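Local structure of dTDP-4-dehydrorhamnose reductase (Yersinia enterocolitica, 5U9C) at residues E46-Y51 and H84-Q89; S50-E55 and A91-F96; G170-Q175 and C230-L235. The protein probably catalyses the NADPH-dependent reduction of dTDP-4-dehydrorhamnose to dTDP-L-rhamnose, the product of the dTDP-L-rhamnose pathway. One frame throughout, in Å; residues are numbered along the deposited sequence. Where two conformers were deposited one is given.

Contact 1 (E46-Y51 and H84-Q89); sequences EAIFSY and HLATEQ. With IMD (imidazole), chain H.
Ile48 and Gln89 supply most of the apolar part of this contact, and they do so with the inner ends of their side chains. CB of Ile48 lies 4.0 Å from CB of Gln89, and the CG2 branch of Ile48 is equally close to that carbon. The longer branch goes elsewhere: CG1 is anti to the carbonyl carbon (chi1 -65°) and the chain then runs out extended, which carries CD1 of Ile48 to 3.9 Å from the methyl CB of Ala86, one helical turn before Gln89. From the loop before the helix, Leu40 packs on Ile48 and Leu42 on Ala86.

The setting is a Rossmann-type fold. Helix 48-55 belongs to the connection between strands 31-34 and 59-62 of the parallel sheet, helix 76-97 to the next connection, and the two meet here side by side.

The polar part gathers at the amide of Gln89, whose chain is bent at chi2 (-61°), which brings OE1 beside the first turn of helix 48-55. A water joins the two segments: it donates to OE1 of Gln89 at 2.7 Å and accepts from the backbone N of Phe49 at 2.9 Å, satisfying an amide of that turn. OE1 of Gln89 also rests 3.7 Å from CB of Phe49.

A third element is a bound imidazole, probably from the crystallisation liquor. It lies over one face of the Phe49 ring, with N3 4.1 Å above the plane of that ring, while its N1 makes a weak, strongly bent hydrogen bond to OE1 of Gln89. The backbone O of Gln89 sits at the edge of the same phenyl ring, near its plane.

Contact 2 (S50-E55 and A91-F96); sequences SYITAE and AQAAKF
Thr53 OG1, the polar end of the residue at the centre of this contact, is held by its own helix: it is hydrogen-bonded to the backbone O of Phe49 one turn earlier, and weakly to that of Ser50. With the hydroxyl between the backbone N and the carbonyl carbon (chi1 54°), the methyl is the branch presented to helix 76-97. Its CG2 lies 3.9 Å from CA of Ala93 and 3.7 Å from CD2 of Phe96. CG of Phe96, anti to its backbone N (chi1 -173°), carries the ring forward along its helix; the methyl meets it obliquely, and the two side chains cross at about a right angle. Deeper in the interface, CG2 of Ile52 packs 3.7 Å from CB of Ala93. A small residue here is consistent with axes of segments 50-55 and 91-96 that come within 8.8 Å and cross at -24°, running the same way, as successive helices on one face of a Rossmann sheet do. Below the pair, Ile52 and Ala94 both rest on Ile60 of strand 59-62; at the outer flank Tyr51 packs on Ile33 of strand 31-34, while Glu55 forms a salt bridge with Lys7 at the start of strand 7-11.

Contact 3 (G170-Q175 and C230-L235); sequences GKIIQQ and CAIGDL
Ile232 projects from helix 225-235 into helix 168-177 as a knob into a hole, the hole being formed by Val169, Ile172, Ile173 and Ile176, spaced as the four residues of such a hole should be. Both helices belong to the lobe beside the Rossmann sheet, the part that in extended short-chain dehydrogenases usually handles the substrate; helix 168-177 follows the sheet's fifth strand, 149-154, and helix 225-235 its sixth, 213-217.

The tight part is small and wholly apolar. CG2 of Ile232 comes between two neighbours of the other helix, 3.9 Å from CG2 of Ile172 and 3.8 Å from CG1 of Ile173. The other branch of Ile232 adds a second touch, CD1 standing 4.0 Å from CG2 of Ile172. Ile172 thus meets its partner with the short branch, while its longer one turns off at chi2 (-62°) and leads away; the longer branch of Ile173 does the reverse, coming in at about a right angle to Ile232. Leu283 of helix 279-288 closes over Ile232 as well.

Around these three isoleucines the contact soon thins. The nearest CA atoms, those of Ile173 and Ile232, remain 7.4 Å apart. Lys171 is exposed, and it serves elsewhere: together with Phe168 and Arg256 it binds (R)-malate in a crystal structure of this protein, though none is bound to this chain. On that turn, O of Lys171 accepts twice, from the backbone N of Gln175 at 3.0 Å and, from the opposite face of its carbonyl plane, from NE2 of Gln175 at 3.3 Å.

Followed from the N terminus, the chain passes strands 7-11 and 31-34 before entering helix 48-55, where contacts 1 and 2 both open, sharing Ser50 and Tyr51. It then runs through strand 59-62 to helix 76-97, which closes contact 1 first and contact 2 two turns later. The two loops therefore interleave rather than nest, as expected of helices running the same way, and the Phe49 ring of contact 1 packs on Ala93 and Phe96 of contact 2. Contact 3 opens and closes later, in series, about 40 Å from contact 1 between centres and across the chain's centre. The first two join helices flanking the sheet; the third joins helices of the other lobe.

Contact 1 (E46-Y51 and H84-Q89)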
ATOM      1  N   GLU D  46     -11.670  -3.478 -36.776  1.00 36.18           N
ATOM      2  CA  GLU D  46     -11.103  -2.976 -38.031  1.00 38.86           C
ATOM      3  C   GLU D  46     -12.107  -2.513 -39.095  1.00 39.58           C
ATOM      4  O   GLU D  46     -11.711  -1.867 -40.065  1.00 41.45           O
ATOM      5  CB  GLU D  46     -10.165  -4.008 -38.662  1.00 42.32           C
ATOM      6  CG  GLU D  46     -10.817  -5.339 -39.066  1.00 45.94           C
ATOM      7  CD  GLU D  46     -10.876  -6.390 -37.954  1.00 47.54           C
ATOM      8  OE1 GLU D  46     -10.809  -7.586 -38.312  1.00 50.71           O
ATOM      9  OE2 GLU D  46     -10.946  -6.044 -36.743  1.00 44.69           O
ATOM     10  N   ALA D  47     -13.389  -2.855 -38.935  1.00 38.31           N
ATOM     11  CA  ALA D  47     -14.424  -2.458 -39.889  1.00 36.89           C
ATOM     12  C   ALA D  47     -15.250  -1.288 -39.369  1.00 34.94           C
ATOM     13  O   ALA D  47     -16.084  -0.743 -40.091  1.00 35.37           O
ATOM     14  CB  ALA D  47     -15.339  -3.641 -40.200  1.00 38.05           C
ATOM     15  N   ILE D  48     -15.006  -0.881 -38.136  1.00 31.88           N
ATOM     16  CA  ILE D  48     -15.799   0.180 -37.537  1.00 30.60           C
ATOM     17  C   ILE D  48     -15.627   1.576 -38.159  1.00 29.98           C
ATOM     18  O   ILE D  48     -16.621   2.235 -38.443  1.00 29.47           O
ATOM     19  CB  ILE D  48     -15.563   0.226 -36.021  1.00 29.91           C
ATOM     20  CG1 ILE D  48     -16.099  -1.073 -35.400  1.00 31.30           C
ATOM     21  CG2 ILE D  48     -16.226   1.444 -35.388  1.00 28.30           C
ATOM     22  CD1 ILE D  48     -15.882  -1.182 -33.905  1.00 31.02           C
ATOM     23  N   PHE D  49     -14.387   2.022 -38.349  1.00 30.88           N
ATOM     24  CA  PHE D  49     -14.122   3.363 -38.867  1.00 31.82           C
ATOM     25  C   PHE D  49     -14.810   3.642 -40.213  1.00 32.70           C
ATOM     26  O   PHE D  49     -15.504   4.663 -40.358  1.00 32.62           O
ATOM     27  CB  PHE D  49     -12.618   3.628 -38.954  1.00 33.09           C
ATOM     28  CG  PHE D  49     -12.268   5.030 -39.362  1.00 34.83           C
ATOM     29  CD1 PHE D  49     -12.120   5.364 -40.712  1.00 36.78           C
ATOM     30  CD2 PHE D  49     -12.076   6.020 -38.402  1.00 34.36           C
ATOM     31  CE1 PHE D  49     -11.797   6.661 -41.084  1.00 37.60           C
ATOM     32  CE2 PHE D  49     -11.736   7.308 -38.769  1.00 35.40           C
ATOM     33  CZ  PHE D  49     -11.613   7.636 -40.106  1.00 37.10           C
ATOM     34  N   SER D  50     -14.641   2.744 -41.180  0.60 33.88           N
ATOM     35  CA  SER D  50     -15.265   2.934 -42.494  0.60 35.31           C
ATOM     36  C   SER D  50     -16.774   2.988 -42.394  0.60 34.59           C
ATOM     37  O   SER D  50     -17.404   3.843 -43.012  0.60 34.01           O
ATOM     38  CB  SER D  50     -14.871   1.837 -43.472  0.60 37.50           C
ATOM     39  OG  SER D  50     -13.505   1.932 -43.771  0.60 40.12           O
ATOM     40  N   TYR D  51     -17.348   2.089 -41.601  1.00 34.11           N
ATOM     41  CA  TYR D  51     -18.811   2.045 -41.427  1.00 33.95           C
ATOM     42  C   TYR D  51     -19.355   3.327 -40.813  1.00 31.78           C
ATOM     43  O   TYR D  51     -20.217   3.972 -41.396  1.00 31.34           O
ATOM     44  CB  TYR D  51     -19.268   0.820 -40.605  1.00 34.75           C
ATOM     45  CG  TYR D  51     -20.718   0.897 -40.222  1.00 35.04           C
ATOM     46  CD1 TYR D  51     -21.727   0.781 -41.181  1.00 37.51           C
ATOM     47  CD2 TYR D  51     -21.084   1.122 -38.905  1.00 34.97           C
ATOM     48  CE1 TYR D  51     -23.079   0.889 -40.826  1.00 38.28           C
ATOM     49  CE2 TYR D  51     -22.407   1.238 -38.538  1.00 35.74           C
ATOM     50  CZ  TYR D  51     -23.400   1.121 -39.487  1.00 37.65           C
ATOM     51  OH  TYR D  51     -24.696   1.236 -39.065  1.00 40.06           O
ATOM     52  N   HIS D  84     -11.716  -1.556 -25.391  1.00 26.48           N
ATOM     53  CA  HIS D  84     -10.687  -0.581 -25.735  1.00 27.86           C
ATOM     54  C   HIS D  84     -10.501  -0.395 -27.232  1.00 26.50           C
ATOM     55  O   HIS D  84     -10.758   0.682 -27.742  1.00 27.37           O
ATOM     56  CB  HIS D  84      -9.361  -0.898 -25.069  1.00 30.69           C
ATOM     57  CG  HIS D  84      -8.245  -0.013 -25.519  1.00 33.00           C
ATOM     58  ND1 HIS D  84      -6.957  -0.467 -25.669  1.00 35.66           N
ATOM     59  CD2 HIS D  84      -8.248   1.268 -25.962  1.00 36.31           C
ATOM     60  CE1 HIS D  84      -6.192   0.523 -26.099  1.00 37.08           C
ATOM     61  NE2 HIS D  84      -6.956   1.583 -26.298  1.00 37.25           N
ATOM     62  N   LEU D  85     -10.064  -1.428 -27.938  1.00 26.55           N
ATOM     63  CA  LEU D  85      -9.799  -1.266 -29.361  1.00 27.57           C
ATOM     64  C   LEU D  85     -11.027  -0.821 -30.166  1.00 26.52           C
ATOM     65  O   LEU D  85     -10.912   0.063 -30.994  1.00 26.67           O
ATOM     66  CB  LEU D  85      -9.164  -2.530 -29.946  1.00 29.43           C
ATOM     67  CG  LEU D  85      -7.861  -2.979 -29.248  1.00 31.27           C
ATOM     68  CD1 LEU D  85      -7.317  -4.178 -29.985  1.00 32.86           C
ATOM     69  CD2 LEU D  85      -6.799  -1.891 -29.201  1.00 32.47           C
ATOM     70  N   ALA D  86     -12.190  -1.423 -29.926  1.00 25.64           N
ATOM     71  CA  ALA D  86     -13.393  -1.030 -30.633  1.00 26.18           C
ATOM     72  C   ALA D  86     -13.749   0.432 -30.331  1.00 25.35           C
ATOM     73  O   ALA D  86     -14.090   1.177 -31.230  1.00 25.45           O
ATOM     74  CB  ALA D  86     -14.559  -1.949 -30.289  1.00 25.69           C
ATOM     75  N   THR D  87     -13.626   0.827 -29.071  1.00 25.05           N
ATOM     76  CA  THR D  87     -13.965   2.176 -28.637  1.00 25.52           C
ATOM     77  C   THR D  87     -13.018   3.189 -29.300  1.00 27.38           C
ATOM     78  O   THR D  87     -13.453   4.273 -29.664  1.00 27.80           O
ATOM     79  CB  THR D  87     -13.921   2.268 -27.101  1.00 24.81           C
ATOM     80  OG1 THR D  87     -14.899   1.382 -26.556  1.00 25.70           O
ATOM     81  CG2 THR D  87     -14.212   3.679 -26.594  1.00 24.99           C
ATOM     82  N   GLU D  88     -11.745   2.811 -29.469  1.00 27.99           N
ATOM     83  CA  GLU D  88     -10.759   3.655 -30.129  1.00 30.61           C
ATOM     84  C   GLU D  88     -11.182   3.951 -31.567  1.00 29.65           C
ATOM     85  O   GLU D  88     -11.068   5.081 -32.028  1.00 27.74           O
ATOM     86  CB  GLU D  88      -9.381   2.986 -30.108  1.00 35.19           C
ATOM     87  CG  GLU D  88      -8.280   3.618 -30.974  1.00 39.61           C
ATOM     88  CD  GLU D  88      -7.841   5.008 -30.530  1.00 45.79           C
ATOM     89  OE1 GLU D  88      -8.152   5.413 -29.392  1.00 50.52           O
ATOM     90  OE2 GLU D  88      -7.169   5.710 -31.330  1.00 51.31           O
ATOM     91  N   GLN D  89     -11.650   2.935 -32.282  1.00 28.90           N
ATOM     92  CA  GLN D  89     -12.118   3.150 -33.661  1.00 28.74           C
ATOM     93  C   GLN D  89     -13.367   4.030 -33.700  1.00 27.70           C
ATOM     94  O   GLN D  89     -13.499   4.886 -34.566  1.00 27.27           O
ATOM     95  CB  GLN D  89     -12.340   1.824 -34.366  1.00 29.43           C
ATOM     96  CG  GLN D  89     -11.041   1.042 -34.514  1.00 30.13           C
ATOM     97  CD  GLN D  89     -10.029   1.781 -35.338  1.00 30.92           C
ATOM     98  OE1 GLN D  89     -10.298   2.152 -36.480  1.00 32.30           O
ATOM     99  NE2 GLN D  89      -8.847   1.991 -34.775  1.00 32.49           N
TER
HETATM  100  N1  IMD H 302      -8.241   3.262 -38.777  1.00 95.60           N
HETATM  101  C2  IMD H 302      -8.212   4.481 -38.190  1.00 95.70           C
HETATM  102  N3  IMD H 302      -7.966   5.408 -39.145  1.00 95.09           N
HETATM  103  C4  IMD H 302      -7.839   4.772 -40.330  1.00 95.16           C
HETATM  104  C5  IMD H 302      -8.009   3.423 -40.099  1.00 95.80           C
HETATM  105  O   HOH W   1     -11.934   0.595 -37.870  1.00 31.04           O

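Contact 2 (S50-E55 and A91-F96)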
ATOM      1  N   SER D  50     -14.641   2.744 -41.180  0.60 33.88           N
ATOM      2  CA  SER D  50     -15.265   2.934 -42.494  0.60 35.31           C
ATOM      3  C   SER D  50     -16.774   2.988 -42.394  0.60 34.59           C
ATOM      4  O   SER D  50     -17.404   3.843 -43.012  0.60 34.01           O
ATOM      5  CB  SER D  50     -14.871   1.837 -43.472  0.60 37.50           C
ATOM      6  OG  SER D  50     -13.505   1.932 -43.771  0.60 40.12           O
ATOM      7  N   TYR D  51     -17.348   2.089 -41.601  1.00 34.11           N
ATOM      8  CA  TYR D  51     -18.811   2.045 -41.427  1.00 33.95           C
ATOM      9  C   TYR D  51     -19.355   3.327 -40.813  1.00 31.78           C
ATOM     10  O   TYR D  51     -20.217   3.972 -41.396  1.00 31.34           O
ATOM     11  CB  TYR D  51     -19.268   0.820 -40.605  1.00 34.75           C
ATOM     12  CG  TYR D  51     -20.718   0.897 -40.222  1.00 35.04           C
ATOM     13  CD1 TYR D  51     -21.727   0.781 -41.181  1.00 37.51           C
ATOM     14  CD2 TYR D  51     -21.084   1.122 -38.905  1.00 34.97           C
ATOM     15  CE1 TYR D  51     -23.079   0.889 -40.826  1.00 38.28           C
ATOM     16  CE2 TYR D  51     -22.407   1.238 -38.538  1.00 35.74           C
ATOM     17  CZ  TYR D  51     -23.400   1.121 -39.487  1.00 37.65           C
ATOM     18  OH  TYR D  51     -24.696   1.236 -39.065  1.00 40.06           O
ATOM     19  N   ILE D  52     -18.832   3.720 -39.664  1.00 29.85           N
ATOM     20  CA  ILE D  52     -19.344   4.928 -39.018  1.00 29.51           C
ATOM     21  C   ILE D  52     -19.131   6.215 -39.831  1.00 30.35           C
ATOM     22  O   ILE D  52     -20.058   7.029 -39.941  1.00 29.10           O
ATOM     23  CB  ILE D  52     -18.804   5.075 -37.591  1.00 28.75           C
ATOM     24  CG1 ILE D  52     -19.291   3.879 -36.757  1.00 28.08           C
ATOM     25  CG2 ILE D  52     -19.241   6.408 -36.980  1.00 28.28           C
ATOM     26  CD1 ILE D  52     -18.854   3.930 -35.309  1.00 27.10           C
ATOM     27  N   THR D  53     -17.950   6.394 -40.424  1.00 30.95           N
ATOM     28  CA  THR D  53     -17.678   7.619 -41.169  1.00 31.00           C
ATOM     29  C   THR D  53     -18.584   7.754 -42.384  1.00 33.44           C
ATOM     30  O   THR D  53     -19.014   8.857 -42.691  1.00 33.76           O
ATOM     31  CB  THR D  53     -16.189   7.792 -41.557  1.00 31.89           C
ATOM     32  OG1 THR D  53     -15.724   6.639 -42.264  1.00 31.70           O
ATOM     33  CG2 THR D  53     -15.347   7.973 -40.312  1.00 31.63           C
ATOM     34  N   ALA D  54     -18.888   6.634 -43.058  1.00 34.56           N
ATOM     35  CA  ALA D  54     -19.807   6.664 -44.212  1.00 35.55           C
ATOM     36  C   ALA D  54     -21.237   7.024 -43.785  1.00 34.51           C
ATOM     37  O   ALA D  54     -21.974   7.622 -44.578  1.00 34.66           O
ATOM     38  CB  ALA D  54     -19.792   5.343 -44.992  1.00 36.87           C
ATOM     39  N   GLU D  55     -21.630   6.681 -42.550  1.00 32.43           N
ATOM     40  CA  GLU D  55     -22.973   7.033 -42.043  1.00 32.93           C
ATOM     41  C   GLU D  55     -23.094   8.516 -41.692  1.00 32.49           C
ATOM     42  O   GLU D  55     -24.201   9.059 -41.651  1.00 31.62           O
ATOM     43  CB  GLU D  55     -23.340   6.212 -40.792  1.00 34.50           C
ATOM     44  CG  GLU D  55     -23.555   4.726 -41.048  1.00 36.21           C
ATOM     45  CD  GLU D  55     -24.732   4.472 -41.956  1.00 39.18           C
ATOM     46  OE1 GLU D  55     -25.802   5.056 -41.701  1.00 41.44           O
ATOM     47  OE2 GLU D  55     -24.591   3.692 -42.916  1.00 42.21           O
ATOM     48  N   ALA D  91     -14.187   6.348 -31.486  1.00 26.48           N
ATOM     49  CA  ALA D  91     -13.743   7.718 -31.171  1.00 26.94           C
ATOM     50  C   ALA D  91     -13.041   8.376 -32.377  1.00 27.57           C
ATOM     51  O   ALA D  91     -13.275   9.545 -32.654  1.00 26.33           O
ATOM     52  CB  ALA D  91     -12.831   7.712 -29.975  1.00 27.31           C
ATOM     53  N   GLN D  92     -12.218   7.613 -33.106  1.00 27.48           N
ATOM     54  CA  GLN D  92     -11.540   8.152 -34.279  1.00 30.41           C
ATOM     55  C   GLN D  92     -12.580   8.522 -35.349  1.00 29.83           C
ATOM     56  O   GLN D  92     -12.472   9.571 -35.977  1.00 29.95           O
ATOM     57  CB  GLN D  92     -10.481   7.182 -34.849  1.00 32.58           C
ATOM     58  CG  GLN D  92      -9.214   7.039 -34.010  1.00 34.41           C
ATOM     59  CD  GLN D  92      -8.487   8.361 -33.794  1.00 37.61           C
ATOM     60  OE1 GLN D  92      -8.522   9.257 -34.641  1.00 40.58           O
ATOM     61  NE2 GLN D  92      -7.786   8.468 -32.674  1.00 38.83           N
ATOM     62  N   ALA D  93     -13.582   7.663 -35.531  1.00 28.83           N
ATOM     63  CA  ALA D  93     -14.646   7.921 -36.483  1.00 28.92           C
ATOM     64  C   ALA D  93     -15.467   9.173 -36.063  1.00 29.23           C
ATOM     65  O   ALA D  93     -15.773  10.026 -36.908  1.00 29.49           O
ATOM     66  CB  ALA D  93     -15.534   6.709 -36.633  1.00 28.51           C
ATOM     67  N   ALA D  94     -15.778   9.298 -34.772  1.00 27.78           N
ATOM     68  CA  ALA D  94     -16.509  10.481 -34.258  1.00 29.34           C
ATOM     69  C   ALA D  94     -15.728  11.769 -34.552  1.00 30.55           C
ATOM     70  O   ALA D  94     -16.293  12.749 -35.052  1.00 31.36           O
ATOM     71  CB  ALA D  94     -16.789  10.362 -32.762  1.00 27.74           C
ATOM     72  N   LYS D  95     -14.427  11.738 -34.291  1.00 30.86           N
ATOM     73  CA  LYS D  95     -13.571  12.878 -34.566  1.00 32.83           C
ATOM     74  C   LYS D  95     -13.567  13.239 -36.058  1.00 33.28           C
ATOM     75  O   LYS D  95     -13.672  14.408 -36.420  1.00 32.50           O
ATOM     76  CB  LYS D  95     -12.142  12.588 -34.147  1.00 35.39           C
ATOM     77  CG  LYS D  95     -11.182  13.738 -34.442  1.00 37.60           C
ATOM     78  CD  LYS D  95      -9.756  13.345 -34.150  1.00 41.35           C
ATOM     79  CE  LYS D  95      -8.802  14.481 -34.511  1.00 45.28           C
ATOM     80  NZ  LYS D  95      -7.397  14.058 -34.271  1.00 49.05           N
ATOM     81  N   PHE D  96     -13.433  12.227 -36.903  1.00 32.65           N
ATOM     82  CA  PHE D  96     -13.384  12.434 -38.343  1.00 34.85           C
ATOM     83  C   PHE D  96     -14.667  13.060 -38.902  1.00 35.59           C
ATOM     84  O   PHE D  96     -14.594  13.960 -39.722  1.00 34.96           O
ATOM     85  CB  PHE D  96     -13.086  11.127 -39.090  1.00 34.78           C
ATOM     86  CG  PHE D  96     -12.870  11.318 -40.566  1.00 36.26           C
ATOM     87  CD1 PHE D  96     -11.613  11.707 -41.056  1.00 38.81           C
ATOM     88  CD2 PHE D  96     -13.912  11.129 -41.472  1.00 37.10           C
ATOM     89  CE1 PHE D  96     -11.409  11.893 -42.423  1.00 39.59           C
ATOM     90  CE2 PHE D  96     -13.715  11.319 -42.840  1.00 38.84           C
ATOM     91  CZ  PHE D  96     -12.461  11.700 -43.316  1.00 39.97           C
TER

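Contact 3 (G170-Q175 and C230-L235)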
ATOM      1  N   GLY D 170     -33.622  -8.751 -10.827  1.00 33.61           N
ATOM      2  CA  GLY D 170     -34.500  -9.754 -11.409  1.00 35.90           C
ATOM      3  C   GLY D 170     -34.364 -11.111 -10.733  1.00 35.82           C
ATOM      4  O   GLY D 170     -35.376 -11.780 -10.474  1.00 34.27           O
ATOM      5  N   LYS D 171     -33.120 -11.515 -10.447  1.00 35.32           N
ATOM      6  CA  LYS D 171     -32.861 -12.800  -9.770  1.00 37.60           C
ATOM      7  C   LYS D 171     -33.418 -12.825  -8.349  1.00 36.15           C
ATOM      8  O   LYS D 171     -33.990 -13.838  -7.923  1.00 35.12           O
ATOM      9  CB  LYS D 171     -31.374 -13.135  -9.750  1.00 40.94           C
ATOM     10  CG  LYS D 171     -30.852 -13.580 -11.104  1.00 48.37           C
ATOM     11  CD  LYS D 171     -29.350 -13.844 -11.106  1.00 53.74           C
ATOM     12  CE  LYS D 171     -28.562 -12.543 -11.010  1.00 57.98           C
ATOM     13  NZ  LYS D 171     -27.093 -12.747 -11.089  1.00 63.82           N
ATOM     14  N   ILE D 172     -33.241 -11.730  -7.607  1.00 32.00           N
ATOM     15  CA  ILE D 172     -33.790 -11.641  -6.262  1.00 31.48           C
ATOM     16  C   ILE D 172     -35.313 -11.724  -6.355  1.00 31.58           C
ATOM     17  O   ILE D 172     -35.931 -12.445  -5.593  1.00 31.23           O
ATOM     18  CB  ILE D 172     -33.377 -10.341  -5.532  1.00 31.06           C
ATOM     19  CG1 ILE D 172     -31.866 -10.315  -5.248  1.00 31.99           C
ATOM     20  CG2 ILE D 172     -34.173 -10.158  -4.232  1.00 31.00           C
ATOM     21  CD1 ILE D 172     -31.364 -11.418  -4.339  1.00 33.25           C
ATOM     22  N   ILE D 173     -35.908 -10.992  -7.298  1.00 31.05           N
ATOM     23  CA  ILE D 173     -37.352 -11.008  -7.470  1.00 32.37           C
ATOM     24  C   ILE D 173     -37.879 -12.427  -7.845  1.00 34.39           C
ATOM     25  O   ILE D 173     -38.916 -12.864  -7.330  1.00 32.21           O
ATOM     26  CB  ILE D 173     -37.821  -9.910  -8.452  1.00 32.01           C
ATOM     27  CG1 ILE D 173     -37.620  -8.525  -7.805  1.00 31.96           C
ATOM     28  CG2 ILE D 173     -39.283 -10.087  -8.800  1.00 33.94           C
ATOM     29  CD1 ILE D 173     -37.949  -7.340  -8.692  1.00 32.55           C
ATOM     30  N   GLN D 174     -37.166 -13.114  -8.731  1.00 36.34           N
ATOM     31  CA  GLN D 174     -37.502 -14.497  -9.148  1.00 40.01           C
ATOM     32  C   GLN D 174     -37.490 -15.463  -7.938  1.00 36.78           C
ATOM     33  O   GLN D 174     -38.391 -16.323  -7.786  1.00 35.98           O
ATOM     34  CB  GLN D 174     -36.502 -14.957 -10.211  1.00 45.00           C
ATOM     35  CG  GLN D 174     -36.721 -16.353 -10.766  1.00 52.19           C
ATOM     36  CD  GLN D 174     -35.574 -16.822 -11.667  1.00 60.17           C
ATOM     37  OE1 GLN D 174     -34.575 -16.108 -11.873  1.00 64.14           O
ATOM     38  NE2 GLN D 174     -35.705 -18.045 -12.194  1.00 66.46           N
ATOM     39  N   GLN D 175     -36.491 -15.314  -7.073  1.00 33.82           N
ATOM     40  CA  GLN D 175     -36.399 -16.143  -5.863  1.00 33.96           C
ATOM     41  C   GLN D 175     -37.540 -15.837  -4.897  1.00 32.65           C
ATOM     42  O   GLN D 175     -38.087 -16.754  -4.267  1.00 31.57           O
ATOM     43  CB  GLN D 175     -35.058 -15.980  -5.159  1.00 33.65           C
ATOM     44  CG  GLN D 175     -33.897 -16.550  -5.946  1.00 35.92           C
ATOM     45  CD  GLN D 175     -32.571 -16.211  -5.294  1.00 37.42           C
ATOM     46  OE1 GLN D 175     -32.186 -16.787  -4.270  1.00 40.43           O
ATOM     47  NE2 GLN D 175     -31.863 -15.294  -5.891  1.00 38.25           N
ATOM     48  N   CYS D 230     -32.593  -6.766   0.880  1.00 27.71           N
ATOM     49  CA  CYS D 230     -33.501  -6.475   2.009  1.00 29.80           C
ATOM     50  C   CYS D 230     -34.594  -5.480   1.621  1.00 28.84           C
ATOM     51  O   CYS D 230     -35.760  -5.650   1.997  1.00 30.43           O
ATOM     52  CB  CYS D 230     -32.723  -5.949   3.219  1.00 31.15           C
ATOM     53  SG  CYS D 230     -31.678  -7.194   4.023  1.00 34.83           S
ATOM     54  N   ALA D 231     -34.222  -4.451   0.869  1.00 27.61           N
ATOM     55  CA  ALA D 231     -35.186  -3.432   0.426  1.00 28.52           C
ATOM     56  C   ALA D 231     -36.223  -4.055  -0.538  1.00 28.32           C
ATOM     57  O   ALA D 231     -37.415  -3.811  -0.403  1.00 28.77           O
ATOM     58  CB  ALA D 231     -34.466  -2.248  -0.216  1.00 28.48           C
ATOM     59  N   ILE D 232     -35.766  -4.872  -1.486  1.00 27.68           N
ATOM     60  CA  ILE D 232     -36.673  -5.581  -2.424  1.00 28.34           C
ATOM     61  C   ILE D 232     -37.624  -6.480  -1.611  1.00 29.49           C
ATOM     62  O   ILE D 232     -38.838  -6.470  -1.825  1.00 28.95           O
ATOM     63  CB  ILE D 232     -35.883  -6.411  -3.459  1.00 28.38           C
ATOM     64  CG1 ILE D 232     -35.062  -5.488  -4.375  1.00 27.73           C
ATOM     65  CG2 ILE D 232     -36.822  -7.257  -4.320  1.00 29.06           C
ATOM     66  CD1 ILE D 232     -33.998  -6.220  -5.161  1.00 27.88           C
ATOM     67  N   GLY D 233     -37.051  -7.233  -0.669  1.00 29.58           N
ATOM     68  CA  GLY D 233     -37.807  -8.102   0.222  1.00 30.46           C
ATOM     69  C   GLY D 233     -38.934  -7.379   0.936  1.00 32.34           C
ATOM     70  O   GLY D 233     -40.065  -7.901   1.003  1.00 32.37           O
ATOM     71  N   ASP D 234     -38.639  -6.192   1.483  1.00 34.20           N
ATOM     72  CA  ASP D 234     -39.670  -5.375   2.162  1.00 38.16           C
ATOM     73  C   ASP D 234     -40.752  -4.938   1.185  1.00 37.48           C
ATOM     74  O   ASP D 234     -41.926  -4.958   1.516  1.00 37.89           O
ATOM     75  CB  ASP D 234     -39.088  -4.106   2.788  1.00 41.63           C
ATOM     76  CG  ASP D 234     -38.193  -4.375   3.985  1.00 46.57           C
ATOM     77  OD1 ASP D 234     -38.210  -5.492   4.559  1.00 49.82           O
ATOM     78  OD2 ASP D 234     -37.477  -3.420   4.372  1.00 53.24           O
ATOM     79  N   LEU D 235     -40.345  -4.529  -0.012  1.00 36.86           N
ATOM     80  CA  LEU D 235     -41.300  -4.077  -1.043  1.00 37.97           C
ATOM     81  C   LEU D 235     -42.239  -5.174  -1.530  1.00 38.48           C
ATOM     82  O   LEU D 235     -43.364  -4.882  -1.862  1.00 38.70           O
ATOM     83  CB  LEU D 235     -40.569  -3.489  -2.243  1.00 36.93           C
ATOM     84  CG  LEU D 235     -39.885  -2.158  -1.948  1.00 37.57           C
ATOM     85  CD1 LEU D 235     -38.753  -1.898  -2.934  1.00 36.41           C
ATOM     86  CD2 LEU D 235     -40.916  -1.044  -1.942  1.00 39.78           C
TER